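Local coordinates for protein ATP-dependent protease (Xanthomonas campestris pv. campestris, PDB 7CAY) that probably binds protein substrates, like the N-terminal substrate-binding domain of Lon proteases, at residues D152-V157 / R183-L188. Residues are numbered along the deposited sequence; the frame is centred on the assembly and turned at random.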
ATOM      1  N   ASP A 152       4.260  17.311  11.411  1.00 90.99           N
ATOM      2  CA  ASP A 152       5.430  17.903  10.779  1.00 92.18           C
ATOM      3  C   ASP A 152       6.355  16.867  10.150  1.00 90.26           C
ATOM      4  O   ASP A 152       7.505  17.197   9.846  1.00 92.18           O
ATOM      5  CB  ASP A 152       6.207  18.741  11.799  1.00 96.39           C
ATOM      6  N   GLN A 153       5.890  15.634   9.962  1.00 89.51           N
ATOM      7  CA  GLN A 153       6.675  14.600   9.298  1.00 84.93           C
ATOM      8  C   GLN A 153       6.310  14.580   7.818  1.00 78.58           C
ATOM      9  O   GLN A 153       5.137  14.411   7.466  1.00 76.38           O
ATOM     10  CB  GLN A 153       6.427  13.235   9.939  1.00 84.23           C
ATOM     11  N   ALA A 154       7.316  14.751   6.955  1.00 84.24           N
ATOM     12  CA  ALA A 154       7.056  14.917   5.527  1.00 78.95           C
ATOM     13  C   ALA A 154       6.457  13.657   4.915  1.00 73.08           C
ATOM     14  O   ALA A 154       5.553  13.736   4.075  1.00 70.10           O
ATOM     15  CB  ALA A 154       8.343  15.303   4.799  1.00 79.13           C
ATOM     16  N   ALA A 155       6.951  12.485   5.315  1.00 74.53           N
ATOM     17  CA  ALA A 155       6.401  11.245   4.784  1.00 70.73           C
ATOM     18  C   ALA A 155       4.970  11.022   5.252  1.00 70.62           C
ATOM     19  O   ALA A 155       4.161  10.447   4.516  1.00 69.47           O
ATOM     20  CB  ALA A 155       7.282  10.062   5.181  1.00 70.17           C
ATOM     21  N   TRP A 156       4.633  11.476   6.461  1.00 71.57           N
ATOM     22  CA  TRP A 156       3.288  11.251   6.978  1.00 71.43           C
ATOM     23  C   TRP A 156       2.270  12.141   6.274  1.00 70.36           C
ATOM     24  O   TRP A 156       1.228  11.662   5.813  1.00 68.41           O
ATOM     25  CB  TRP A 156       3.254  11.481   8.490  1.00 74.36           C
ATOM     26  CG  TRP A 156       2.025  10.911   9.122  1.00 73.95           C
ATOM     27  CD1 TRP A 156       1.855   9.636   9.579  1.00 72.73           C
ATOM     28  CD2 TRP A 156       0.783  11.587   9.346  1.00 74.74           C
ATOM     29  NE1 TRP A 156       0.587   9.480  10.083  1.00 72.63           N
ATOM     30  CE2 TRP A 156      -0.091  10.664   9.951  1.00 73.89           C
ATOM     31  CE3 TRP A 156       0.327  12.886   9.099  1.00 76.15           C
ATOM     32  CZ2 TRP A 156      -1.394  10.996  10.311  1.00 74.89           C
ATOM     33  CZ3 TRP A 156      -0.966  13.215   9.459  1.00 76.82           C
ATOM     34  CH2 TRP A 156      -1.812  12.274  10.058  1.00 76.37           C
ATOM     35  N   VAL A 157       2.553  13.443   6.182  1.00 72.47           N
ATOM     36  CA  VAL A 157       1.652  14.350   5.476  1.00 71.73           C
ATOM     37  C   VAL A 157       1.564  13.972   4.003  1.00 68.49           C
ATOM     38  O   VAL A 157       0.531  14.189   3.357  1.00 66.92           O
ATOM     39  CB  VAL A 157       2.103  15.816   5.671  1.00 75.02           C
ATOM     40  CG1 VAL A 157       3.543  16.006   5.230  1.00 75.89           C
ATOM     41  CG2 VAL A 157       1.189  16.775   4.920  1.00 74.92           C
ATOM     42  N   ARG A 183      10.514  14.800  -2.377  1.00 71.21           N
ATOM     43  CA  ARG A 183      10.174  14.742  -3.795  1.00 69.87           C
ATOM     44  C   ARG A 183       8.778  14.176  -4.001  1.00 65.02           C
ATOM     45  O   ARG A 183       8.128  14.475  -5.010  1.00 63.91           O
ATOM     46  CB  ARG A 183      11.210  13.919  -4.562  1.00 70.76           C
ATOM     47  CG  ARG A 183      12.154  14.768  -5.402  1.00 74.03           C
ATOM     48  CD  ARG A 183      13.132  13.925  -6.211  1.00 75.41           C
ATOM     49  NE  ARG A 183      14.184  13.344  -5.382  1.00 78.42           N
ATOM     50  CZ  ARG A 183      14.337  12.041  -5.169  1.00 78.78           C
ATOM     51  NH1 ARG A 183      13.508  11.173  -5.735  1.00 76.98           N
ATOM     52  NH2 ARG A 183      15.325  11.605  -4.398  1.00 80.78           N
ATOM     53  N   ARG A 184       8.302  13.361  -3.057  1.00 66.41           N
ATOM     54  CA  ARG A 184       6.915  12.909  -3.090  1.00 63.98           C
ATOM     55  C   ARG A 184       5.961  14.087  -2.943  1.00 65.23           C
ATOM     56  O   ARG A 184       4.998  14.224  -3.705  1.00 63.04           O
ATOM     57  CB  ARG A 184       6.681  11.880  -1.985  1.00 63.95           C
ATOM     58  CG  ARG A 184       6.122  10.552  -2.463  1.00 62.69           C
ATOM     59  CD  ARG A 184       5.896   9.616  -1.288  1.00 62.90           C
ATOM     60  NE  ARG A 184       7.124   8.943  -0.872  1.00 63.69           N
ATOM     61  CZ  ARG A 184       7.455   8.710   0.394  1.00 64.31           C
ATOM     62  NH1 ARG A 184       6.656   9.113   1.374  1.00 64.39           N
ATOM     63  NH2 ARG A 184       8.588   8.082   0.681  1.00 65.00           N
ATOM     64  N   LEU A 185       6.226  14.960  -1.968  1.00 67.41           N
ATOM     65  CA  LEU A 185       5.398  16.144  -1.773  1.00 69.10           C
ATOM     66  C   LEU A 185       5.559  17.157  -2.898  1.00 69.54           C
ATOM     67  O   LEU A 185       4.649  17.963  -3.123  1.00 69.11           O
ATOM     68  CB  LEU A 185       5.729  16.796  -0.429  1.00 71.07           C
ATOM     69  CG  LEU A 185       5.237  16.047   0.813  1.00 70.46           C
ATOM     70  CD1 LEU A 185       5.977  16.516   2.056  1.00 72.90           C
ATOM     71  CD2 LEU A 185       3.737  16.235   0.985  1.00 69.36           C
ATOM     72  N   GLU A 186       6.688  17.135  -3.611  1.00 67.80           N
ATOM     73  CA  GLU A 186       6.885  18.086  -4.700  1.00 69.73           C
ATOM     74  C   GLU A 186       6.004  17.745  -5.896  1.00 68.44           C
ATOM     75  O   GLU A 186       5.462  18.643  -6.551  1.00 68.07           O
ATOM     76  CB  GLU A 186       8.360  18.129  -5.101  1.00 72.07           C
ATOM     77  CG  GLU A 186       8.737  19.318  -5.977  1.00 74.93           C
ATOM     78  CD  GLU A 186       8.648  20.644  -5.239  1.00 78.53           C
ATOM     79  OE1 GLU A 186       9.472  20.883  -4.328  1.00 80.52           O
ATOM     80  OE2 GLU A 186       7.749  21.446  -5.570  1.00 79.12           O
ATOM     81  N   GLN A 187       5.843  16.455  -6.200  1.00 67.13           N
ATOM     82  CA  GLN A 187       4.934  16.057  -7.269  1.00 67.57           C
ATOM     83  C   GLN A 187       3.500  15.913  -6.783  1.00 65.97           C
ATOM     84  O   GLN A 187       2.567  16.075  -7.578  1.00 65.68           O
ATOM     85  CB  GLN A 187       5.400  14.751  -7.922  1.00 66.57           C
ATOM     86  CG  GLN A 187       5.133  13.493  -7.118  1.00 65.83           C
ATOM     87  CD  GLN A 187       5.356  12.230  -7.935  1.00 65.38           C
ATOM     88  OE1 GLN A 187       5.478  12.282  -9.162  1.00 65.81           O
ATOM     89  NE2 GLN A 187       5.408  11.085  -7.258  1.00 64.46           N
ATOM     90  N   LEU A 188       3.303  15.618  -5.496  1.00 66.06           N
ATOM     91  CA  LEU A 188       1.967  15.703  -4.918  1.00 67.46           C
ATOM     92  C   LEU A 188       1.441  17.129  -4.980  1.00 73.59           C
ATOM     93  O   LEU A 188       0.224  17.346  -5.030  1.00 74.94           O
ATOM     94  CB  LEU A 188       1.988  15.196  -3.476  1.00 66.10           C
ATOM     95  CG  LEU A 188       0.667  15.111  -2.710  1.00 65.74           C
ATOM     96  CD1 LEU A 188      -0.291  14.150  -3.394  1.00 63.37           C
ATOM     97  CD2 LEU A 188       0.918  14.690  -1.270  1.00 66.55           C
TER
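Just after the N-cap residue Gln153, Ala154 in the first turn of helix 154-164 meets Leu185 of helix 181-190 through both its methyl group and its carbonyl. Leu185 CD1 lies 3.8 Å from Ala154 CB and also packs against Ala154 O, so a single methyl touches side chain and backbone together. One residue on, Ala155 offers CB to Arg184, whose NH1 comes to 4.0 Å of that methyl. Ala155 CB sits at the edge of the guanidinium, near its plane, rather than over a face. The arginine chain bends at chi3 (-81°), and its NE donates to the carbonyl O of Glu178; NH1 also forms a long, weak ion pair with Asp116. Val157, whose N bonds to Gln153 O (3.0 Å), then closes on Leu185, with CG1 4.0 Å from CD1. A chi1 of 56° places Val157 CG1 between the backbone N and the carbonyl carbon, where it reaches CD1; the Val157 and Leu185 side chains cross at about a right angle. No hydrogen bond joins 152-157 to 183-188. CD1 of Leu185, held against Ala154 and Val157, makes the apolar part, and the Arg184 guanidinium edge on Ala155 completes a small buried contact. This is plain packing between two helices in the C-terminal helical part of the Lon substrate-binding domain, separate from the mixed sheet. Leu175 of helix 169-177 packs against helix 181-190, touching Arg184 and Leu188, while Leu188 also reaches Leu161 farther along helix 154-164 and His125, just ahead of helix 126-134, touches Leu185.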